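Local atomic coordinates of oxidoreductase (Bordetella pertussis, PDB entry 3Q2K), a protein that probably oxidises the sugar of UDP-GlcNAcA with NAD as cofactor, in the biosynthesis of 2,3-diacetamido-2,3-dideoxy-D-mannuronic acid. Residues P25-G37 with M87-T100. Sequence-based numbering, arbitrary orientation.
Sequences PITDRKIRFGLVG and MLAQGNADALVLAT. With NAI (1,4-dihydronicotinamide adenine dinucleotide), chain U.
The R29 guanidinium meets the D94 carboxylate at its edge and lies between two neighbours, R32 CZ over one face and I26 CG2 over the other, both offset toward the rim. Its grip is end-on: R29 NH2 bonds D94 OD1 at 2.9 Å and R29 NH1 bonds D94 OD2 at 3.1 Å, each oxygen taken on its syn side, with the two planes 26° apart. D94 OD2 also accepts a bond from R32 N on its anti side (2.8 Å), while I26 CD1 packs against D94 CG at 3.4 Å. Bent at chi2 and chi3 (97° and 71°), the R32 chain brings its own guanidinium beside N92 without a hydrogen bond.

Beyond this clasp, strands 31-36 and 95-98 run parallel at the centre of the Rossmann sheet, with G34 N and V36 N donating to A95 O and V97 O, and V97 N and A99 N donating to G34 O and V36 O. On one face L35 CD1 reaches V97 CG1 (3.5 Å), under helix 42-50; on the other, M87 CE lies 3.6 Å from G34 CA, where glycine leaves room for it and L96 CD2. At and just beyond the C-terminal ends, V36 CG1 and T100 CG2 touch the NADH adenine, and the A99 and T100 carbonyl oxygens approach a ribose. D94 thus takes the R29 guanidinium and R32 N-H, with the R32 charge nearby but unbonded, which would probably favour its ionised form.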
ATOM      1  N   PRO C  25       6.246  47.982 -20.789  1.00 77.39           N
ATOM      2  CA  PRO C  25       7.318  48.298 -19.847  1.00 57.58           C
ATOM      3  C   PRO C  25       7.221  49.707 -19.264  1.00 48.79           C
ATOM      4  O   PRO C  25       6.630  50.604 -19.864  1.00 53.71           O
ATOM      5  CB  PRO C  25       8.591  48.137 -20.683  1.00 51.47           C
ATOM      6  CG  PRO C  25       8.134  48.371 -22.084  1.00 55.06           C
ATOM      7  CD  PRO C  25       6.748  47.804 -22.163  1.00 58.88           C
ATOM      8  N   ILE C  26       7.778  49.900 -18.073  1.00 89.26           N
ATOM      9  CA  ILE C  26       7.807  51.220 -17.456  1.00 30.92           C
ATOM     10  C   ILE C  26       9.188  51.814 -17.699  1.00 59.82           C
ATOM     11  O   ILE C  26      10.188  51.505 -17.043  1.00 52.03           O
ATOM     12  CB  ILE C  26       7.436  51.172 -15.959  1.00100.00           C
ATOM     13  CG1 ILE C  26       5.982  50.724 -15.792  1.00 34.56           C
ATOM     14  CG2 ILE C  26       7.604  52.545 -15.326  1.00 48.13           C
ATOM     15  CD1 ILE C  26       5.588  50.321 -14.380  1.00 51.71           C
ATOM     16  N   THR C  27       9.196  52.676 -18.706  1.00 54.48           N
ATOM     17  CA  THR C  27      10.436  53.172 -19.277  1.00 46.90           C
ATOM     18  C   THR C  27      10.629  54.677 -19.082  1.00 79.84           C
ATOM     19  O   THR C  27      11.775  55.117 -19.014  1.00 57.04           O
ATOM     20  CB  THR C  27      10.531  52.718 -20.749  1.00 59.01           C
ATOM     21  OG1 THR C  27      11.906  52.660 -21.144  1.00100.00           O
ATOM     22  CG2 THR C  27       9.764  53.627 -21.700  1.00 53.76           C
ATOM     23  N   ASP C  28       9.573  55.474 -18.931  1.00 34.15           N
ATOM     24  CA  ASP C  28       9.749  56.926 -18.830  1.00 31.33           C
ATOM     25  C   ASP C  28       9.467  57.680 -17.532  1.00 81.71           C
ATOM     26  O   ASP C  28       9.043  58.833 -17.611  1.00 46.34           O
ATOM     27  CB  ASP C  28       9.011  57.635 -19.969  1.00100.00           C
ATOM     28  CG  ASP C  28       9.416  57.128 -21.341  1.00100.00           C
ATOM     29  OD1 ASP C  28      10.628  56.993 -21.626  1.00 64.65           O
ATOM     30  OD2 ASP C  28       8.485  56.864 -22.131  1.00 95.32           O
ATOM     31  N   ARG C  29       9.763  57.073 -16.384  1.00 61.48           N
ATOM     32  CA  ARG C  29       9.467  57.623 -15.061  1.00 25.00           C
ATOM     33  C   ARG C  29       9.799  56.524 -14.061  1.00 67.23           C
ATOM     34  O   ARG C  29       9.578  55.351 -14.357  1.00 50.31           O
ATOM     35  CB  ARG C  29       7.964  57.880 -14.937  1.00100.00           C
ATOM     36  CG  ARG C  29       7.080  56.637 -14.868  1.00 34.22           C
ATOM     37  CD  ARG C  29       5.643  57.057 -15.120  1.00 43.90           C
ATOM     38  NE  ARG C  29       4.625  56.011 -15.067  1.00 38.54           N
ATOM     39  CZ  ARG C  29       4.562  55.071 -14.125  1.00100.00           C
ATOM     40  NH1 ARG C  29       5.497  54.931 -13.198  1.00 38.28           N
ATOM     41  NH2 ARG C  29       3.567  54.197 -14.093  1.00 30.05           N
ATOM     42  N   LYS C  30      10.275  56.873 -12.872  1.00 90.72           N
ATOM     43  CA  LYS C  30      10.558  55.855 -11.864  1.00 52.15           C
ATOM     44  C   LYS C  30       9.400  54.891 -11.596  1.00 63.82           C
ATOM     45  O   LYS C  30       8.234  55.291 -11.571  1.00 53.15           O
ATOM     46  CB  LYS C  30      11.017  56.512 -10.562  1.00 74.16           C
ATOM     47  CG  LYS C  30      12.293  57.323 -10.734  1.00 66.74           C
ATOM     48  CD  LYS C  30      12.720  57.979  -9.434  1.00 70.83           C
ATOM     49  CE  LYS C  30      11.986  59.290  -9.213  1.00 65.59           C
ATOM     50  NZ  LYS C  30      12.356  59.811  -7.870  1.00 86.09           N
ATOM     51  N   ILE C  31       9.728  53.619 -11.391  1.00 75.48           N
ATOM     52  CA  ILE C  31       8.746  52.614 -11.004  1.00 37.90           C
ATOM     53  C   ILE C  31       8.123  53.011  -9.667  1.00 16.57           C
ATOM     54  O   ILE C  31       8.848  53.271  -8.708  1.00 36.18           O
ATOM     55  CB  ILE C  31       9.428  51.240 -10.802  1.00 57.71           C
ATOM     56  CG1 ILE C  31       9.977  50.711 -12.129  1.00 32.06           C
ATOM     57  CG2 ILE C  31       8.432  50.198 -10.288  1.00 22.96           C
ATOM     58  CD1 ILE C  31       8.869  50.276 -13.071  1.00 59.50           C
ATOM     59  N   ARG C  32       6.794  52.970  -9.587  1.00 54.18           N
ATOM     60  CA  ARG C  32       6.089  53.123  -8.317  1.00 38.37           C
ATOM     61  C   ARG C  32       5.735  51.816  -7.600  1.00 66.30           C
ATOM     62  O   ARG C  32       4.840  51.077  -8.019  1.00 32.92           O
ATOM     63  CB  ARG C  32       4.787  53.897  -8.523  1.00 36.17           C
ATOM     64  CG  ARG C  32       4.874  55.412  -8.387  1.00100.00           C
ATOM     65  CD  ARG C  32       5.013  56.167  -9.703  1.00 70.44           C
ATOM     66  NE  ARG C  32       3.797  56.171 -10.513  1.00 83.80           N
ATOM     67  CZ  ARG C  32       3.447  57.140 -11.353  1.00 76.17           C
ATOM     68  NH1 ARG C  32       4.194  58.226 -11.499  1.00 57.18           N
ATOM     69  NH2 ARG C  32       2.326  57.049 -12.053  1.00 63.70           N
ATOM     70  N   PHE C  33       6.405  51.557  -6.482  1.00 38.31           N
ATOM     71  CA  PHE C  33       6.201  50.376  -5.646  1.00 68.10           C
ATOM     72  C   PHE C  33       5.309  50.637  -4.439  1.00 44.07           C
ATOM     73  O   PHE C  33       5.397  51.689  -3.811  1.00 38.06           O
ATOM     74  CB  PHE C  33       7.507  49.910  -5.005  1.00 29.19           C
ATOM     75  CG  PHE C  33       8.387  49.104  -5.910  1.00 53.98           C
ATOM     76  CD1 PHE C  33       8.105  47.779  -6.173  1.00 45.10           C
ATOM     77  CD2 PHE C  33       9.521  49.671  -6.457  1.00 35.68           C
ATOM     78  CE1 PHE C  33       8.944  47.039  -6.976  1.00 32.21           C
ATOM     79  CE2 PHE C  33      10.358  48.939  -7.267  1.00 49.03           C
ATOM     80  CZ  PHE C  33      10.065  47.623  -7.528  1.00 30.82           C
ATOM     81  N   GLY C  34       4.527  49.631  -4.065  1.00 39.35           N
ATOM     82  CA  GLY C  34       3.756  49.681  -2.829  1.00 31.71           C
ATOM     83  C   GLY C  34       4.183  48.514  -1.965  1.00 52.94           C
ATOM     84  O   GLY C  34       4.397  47.417  -2.479  1.00 51.23           O
ATOM     85  N   LEU C  35       4.327  48.765  -0.668  1.00 54.31           N
ATOM     86  CA  LEU C  35       4.686  47.724   0.286  1.00 55.78           C
ATOM     87  C   LEU C  35       3.504  47.348   1.174  1.00 40.41           C
ATOM     88  O   LEU C  35       2.854  48.206   1.772  1.00 47.65           O
ATOM     89  CB  LEU C  35       5.872  48.187   1.133  1.00 23.77           C
ATOM     90  CG  LEU C  35       6.334  47.211   2.217  1.00 36.85           C
ATOM     91  CD1 LEU C  35       6.835  45.942   1.567  1.00 29.68           C
ATOM     92  CD2 LEU C  35       7.462  47.811   3.052  1.00 49.41           C
ATOM     93  N   VAL C  36       3.205  46.053   1.220  1.00 35.80           N
ATOM     94  CA  VAL C  36       2.104  45.527   2.030  1.00 26.92           C
ATOM     95  C   VAL C  36       2.689  44.669   3.152  1.00 47.74           C
ATOM     96  O   VAL C  36       3.262  43.605   2.907  1.00 41.89           O
ATOM     97  CB  VAL C  36       1.192  44.650   1.163  1.00 51.71           C
ATOM     98  CG1 VAL C  36      -0.027  44.163   1.941  1.00 22.59           C
ATOM     99  CG2 VAL C  36       0.816  45.412  -0.101  1.00 26.75           C
ATOM    100  N   GLY C  37       2.539  45.142   4.386  1.00 43.38           N
ATOM    101  CA  GLY C  37       3.149  44.531   5.561  1.00 23.92           C
ATOM    102  C   GLY C  37       4.379  45.278   6.045  1.00 44.00           C
ATOM    103  O   GLY C  37       5.420  45.270   5.383  1.00 32.26           O
ATOM    104  N   MET C  87      -5.799  50.560  -0.341  1.00 43.12           N
ATOM    105  CA  MET C  87      -4.551  50.957  -0.974  1.00 38.85           C
ATOM    106  C   MET C  87      -4.701  50.744  -2.475  1.00 71.12           C
ATOM    107  O   MET C  87      -4.174  51.484  -3.301  1.00 36.63           O
ATOM    108  CB  MET C  87      -3.394  50.123  -0.434  1.00 48.48           C
ATOM    109  CG  MET C  87      -2.152  50.253  -1.294  1.00 29.19           C
ATOM    110  SD  MET C  87      -0.846  49.427  -0.369  1.00 58.42           S
ATOM    111  CE  MET C  87       0.664  50.119  -1.048  1.00 51.89           C
ATOM    112  N   LEU C  88      -5.486  49.735  -2.828  1.00 36.19           N
ATOM    113  CA  LEU C  88      -5.651  49.412  -4.235  1.00 35.50           C
ATOM    114  C   LEU C  88      -6.746  50.305  -4.807  1.00 83.28           C
ATOM    115  O   LEU C  88      -6.686  50.689  -5.972  1.00 38.10           O
ATOM    116  CB  LEU C  88      -6.068  47.949  -4.400  1.00 35.97           C
ATOM    117  CG  LEU C  88      -4.953  46.932  -4.135  1.00 64.43           C
ATOM    118  CD1 LEU C  88      -5.579  45.561  -4.025  1.00 26.66           C
ATOM    119  CD2 LEU C  88      -3.876  46.873  -5.209  1.00 19.77           C
ATOM    120  N   ALA C  89      -7.767  50.624  -4.019  1.00 57.95           N
ATOM    121  CA  ALA C  89      -8.767  51.569  -4.510  1.00 50.80           C
ATOM    122  C   ALA C  89      -8.174  52.962  -4.707  1.00 51.19           C
ATOM    123  O   ALA C  89      -8.350  53.582  -5.751  1.00 34.56           O
ATOM    124  CB  ALA C  89      -9.989  51.623  -3.610  1.00 35.58           C
ATOM    125  N   GLN C  90      -7.395  53.455  -3.754  1.00 38.99           N
ATOM    126  CA  GLN C  90      -6.972  54.841  -3.861  1.00 46.91           C
ATOM    127  C   GLN C  90      -5.532  54.992  -4.336  1.00 62.58           C
ATOM    128  O   GLN C  90      -5.132  56.061  -4.787  1.00 51.13           O
ATOM    129  CB  GLN C  90      -7.236  55.495  -2.504  1.00 44.43           C
ATOM    130  CG  GLN C  90      -8.725  55.381  -2.199  1.00 27.53           C
ATOM    131  CD  GLN C  90      -9.134  55.808  -0.804  1.00100.00           C
ATOM    132  OE1 GLN C  90      -8.848  55.122   0.179  1.00 81.16           O
ATOM    133  NE2 GLN C  90      -9.847  56.926  -0.717  1.00100.00           N
ATOM    134  N   GLY C  91      -4.743  53.926  -4.273  1.00 43.02           N
ATOM    135  CA  GLY C  91      -3.332  54.062  -4.628  1.00 57.70           C
ATOM    136  C   GLY C  91      -3.060  53.917  -6.113  1.00 65.76           C
ATOM    137  O   GLY C  91      -3.921  53.449  -6.856  1.00 41.56           O
ATOM    138  N   ASN C  92      -1.871  54.308  -6.564  1.00 42.98           N
ATOM    139  CA  ASN C  92      -1.469  54.058  -7.947  1.00 42.00           C
ATOM    140  C   ASN C  92      -0.168  53.274  -8.143  1.00 36.78           C
ATOM    141  O   ASN C  92       0.478  53.431  -9.180  1.00 51.54           O
ATOM    142  CB  ASN C  92      -1.361  55.396  -8.683  1.00 52.55           C
ATOM    143  CG  ASN C  92      -0.079  56.139  -8.341  1.00 29.29           C
ATOM    144  OD1 ASN C  92       0.671  56.538  -9.233  1.00100.00           O
ATOM    145  ND2 ASN C  92       0.214  56.283  -7.056  1.00 35.03           N
ATOM    146  N   ALA C  93       0.264  52.465  -7.176  1.00 47.32           N
ATOM    147  CA  ALA C  93       1.553  51.779  -7.296  1.00 40.17           C
ATOM    148  C   ALA C  93       1.558  50.840  -8.499  1.00 31.04           C
ATOM    149  O   ALA C  93       0.498  50.322  -8.868  1.00 25.66           O
ATOM    150  CB  ALA C  93       1.917  51.028  -6.019  1.00 40.93           C
ATOM    151  N   ASP C  94       2.704  50.683  -9.160  1.00 23.32           N
ATOM    152  CA  ASP C  94       2.762  49.872 -10.381  1.00 48.89           C
ATOM    153  C   ASP C  94       2.865  48.400 -10.019  1.00 45.84           C
ATOM    154  O   ASP C  94       2.438  47.525 -10.777  1.00 42.95           O
ATOM    155  CB  ASP C  94       3.966  50.187 -11.275  1.00 25.65           C
ATOM    156  CG  ASP C  94       3.914  51.618 -11.784  1.00 46.55           C
ATOM    157  OD1 ASP C  94       2.866  51.989 -12.356  1.00 45.51           O
ATOM    158  OD2 ASP C  94       4.884  52.381 -11.586  1.00 41.63           O
ATOM    159  N   ALA C  95       3.409  48.182  -8.827  1.00 38.13           N
ATOM    160  CA  ALA C  95       3.721  46.861  -8.295  1.00 40.62           C
ATOM    161  C   ALA C  95       3.581  46.840  -6.776  1.00 49.58           C
ATOM    162  O   ALA C  95       4.066  47.721  -6.070  1.00 37.54           O
ATOM    163  CB  ALA C  95       5.138  46.475  -8.687  1.00 33.57           C
ATOM    164  N   LEU C  96       2.934  45.810  -6.249  1.00 34.22           N
ATOM    165  CA  LEU C  96       2.862  45.674  -4.803  1.00 24.06           C
ATOM    166  C   LEU C  96       3.768  44.592  -4.232  1.00 66.76           C
ATOM    167  O   LEU C  96       3.851  43.466  -4.728  1.00 35.52           O
ATOM    168  CB  LEU C  96       1.403  45.455  -4.418  1.00 37.04           C
ATOM    169  CG  LEU C  96       0.827  46.850  -4.652  1.00 44.01           C
ATOM    170  CD1 LEU C  96      -0.625  46.747  -5.064  1.00 69.21           C
ATOM    171  CD2 LEU C  96       0.964  47.584  -3.332  1.00 44.25           C
ATOM    172  N   VAL C  97       4.465  44.960  -3.164  1.00 46.12           N
ATOM    173  CA  VAL C  97       5.386  44.032  -2.531  1.00 36.21           C
ATOM    174  C   VAL C  97       4.679  43.369  -1.358  1.00 34.95           C
ATOM    175  O   VAL C  97       4.094  44.056  -0.516  1.00 37.51           O
ATOM    176  CB  VAL C  97       6.645  44.744  -2.019  1.00 29.47           C
ATOM    177  CG1 VAL C  97       7.413  43.759  -1.157  1.00 27.66           C
ATOM    178  CG2 VAL C  97       7.496  45.233  -3.185  1.00 29.47           C
ATOM    179  N   LEU C  98       4.715  42.040  -1.312  1.00 32.48           N
ATOM    180  CA  LEU C  98       3.938  41.326  -0.298  1.00 26.37           C
ATOM    181  C   LEU C  98       4.855  40.797   0.805  1.00 28.69           C
ATOM    182  O   LEU C  98       5.690  39.911   0.595  1.00 30.38           O
ATOM    183  CB  LEU C  98       3.028  40.265  -0.926  1.00 44.04           C
ATOM    184  CG  LEU C  98       2.154  40.668  -2.119  1.00 23.75           C
ATOM    185  CD1 LEU C  98       1.426  39.480  -2.774  1.00 17.54           C
ATOM    186  CD2 LEU C  98       1.147  41.697  -1.640  1.00 36.30           C
ATOM    187  N   ALA C  99       4.731  41.424   1.972  1.00 21.71           N
ATOM    188  CA  ALA C  99       5.716  41.280   3.042  1.00 13.69           C
ATOM    189  C   ALA C  99       4.941  40.827   4.265  1.00 20.30           C
ATOM    190  O   ALA C  99       5.345  41.054   5.401  1.00 31.10           O
ATOM    191  CB  ALA C  99       6.437  42.577   3.311  1.00 38.07           C
ATOM    192  N   THR C 100       3.785  40.231   3.993  1.00 30.48           N
ATOM    193  CA  THR C 100       2.896  39.752   5.037  1.00 32.23           C
ATOM    194  C   THR C 100       3.201  38.302   5.433  1.00 20.59           C
ATOM    195  O   THR C 100       4.088  37.665   4.860  1.00 36.28           O
ATOM    196  CB  THR C 100       1.450  39.859   4.527  1.00 42.13           C
ATOM    197  OG1 THR C 100       1.407  39.383   3.172  1.00 34.20           O
ATOM    198  CG2 THR C 100       1.002  41.320   4.592  1.00 36.81           C
TER
HETATM  199  PA  NAI U 500       6.113  40.013  10.452  1.00 30.27           P
HETATM  200  O1A NAI U 500       5.193  39.627  11.543  1.00 26.29           O
HETATM  201  O2A NAI U 500       7.336  40.820  11.124  1.00 24.14           O
HETATM  202  O5B NAI U 500       5.615  41.227   9.514  1.00 35.26           O
HETATM  203  C5B NAI U 500       4.195  41.157   9.458  1.00 28.74           C
HETATM  204  C4B NAI U 500       3.498  42.434   9.005  1.00 41.42           C
HETATM  205  O4B NAI U 500       2.387  42.107   8.159  1.00 29.27           O
HETATM  206  C3B NAI U 500       2.997  42.931  10.375  1.00 27.59           C
HETATM  207  O3B NAI U 500       3.343  44.314  10.482  1.00 45.37           O
HETATM  208  C2B NAI U 500       1.490  42.568  10.262  1.00 28.42           C
HETATM  209  O2B NAI U 500       0.641  43.486  10.957  1.00 47.24           O
HETATM  210  C1B NAI U 500       1.307  42.841   8.753  1.00 30.96           C
HETATM  211  N9A NAI U 500       0.028  42.280   8.350  1.00 28.11           N
HETATM  212  C8A NAI U 500      -0.629  41.213   8.880  1.00 33.60           C
HETATM  213  N7A NAI U 500      -1.729  41.048   8.199  1.00 28.74           N
HETATM  214  C5A NAI U 500      -1.865  41.971   7.221  1.00 27.15           C
HETATM  215  C6A NAI U 500      -2.804  42.265   6.212  1.00 24.25           C
HETATM  216  N6A NAI U 500      -3.944  41.504   6.026  1.00 36.40           N
HETATM  217  N1A NAI U 500      -2.534  43.288   5.407  1.00 44.83           N
HETATM  218  C2A NAI U 500      -1.429  44.006   5.522  1.00 22.05           C
HETATM  219  N3A NAI U 500      -0.530  43.766   6.452  1.00 23.50           N
HETATM  220  C4A NAI U 500      -0.702  42.758   7.296  1.00 39.22           C
HETATM  221  O3  NAI U 500       6.917  38.748   9.884  1.00 43.32           O
HETATM  222  PN  NAI U 500       7.932  39.024   8.671  1.00 34.04           P
HETATM  223  O1N NAI U 500       9.218  38.377   9.218  1.00 27.28           O
HETATM  224  O2N NAI U 500       8.353  40.448   8.254  1.00 40.07           O
HETATM  225  O5D NAI U 500       7.425  38.061   7.475  1.00 35.97           O
HETATM  226  C5D NAI U 500       7.887  38.623   6.254  1.00 71.05           C
HETATM  227  C4D NAI U 500       7.322  37.845   5.059  1.00 14.74           C
HETATM  228  O4D NAI U 500       8.524  37.836   4.261  1.00 31.57           O
HETATM  229  C3D NAI U 500       7.010  36.368   5.379  1.00 17.16           C
HETATM  230  O3D NAI U 500       6.581  35.623   4.246  1.00 21.84           O
HETATM  231  C2D NAI U 500       8.439  35.866   5.666  1.00 26.48           C
HETATM  232  O2D NAI U 500       8.479  34.492   5.294  1.00 25.09           O
HETATM  233  C1D NAI U 500       9.193  36.590   4.525  1.00 30.13           C
HETATM  234  N1N NAI U 500      10.580  36.907   4.855  1.00 34.34           N
HETATM  235  C2N NAI U 500      11.475  36.734   3.907  1.00 19.64           C
HETATM  236  C3N NAI U 500      12.801  37.034   4.193  1.00 26.51           C
HETATM  237  C7N NAI U 500      13.824  36.831   3.151  1.00 26.01           C
HETATM  238  O7N NAI U 500      14.984  36.686   3.478  1.00 32.47           O
HETATM  239  N7N NAI U 500      13.422  36.779   1.865  1.00 23.20           N
HETATM  240  C4N NAI U 500      13.151  37.481   5.466  1.00 25.16           C
HETATM  241  C5N NAI U 500      12.151  37.616   6.411  1.00 35.03           C
HETATM  242  C6N NAI U 500      10.843  37.331   6.073  1.00 37.73           C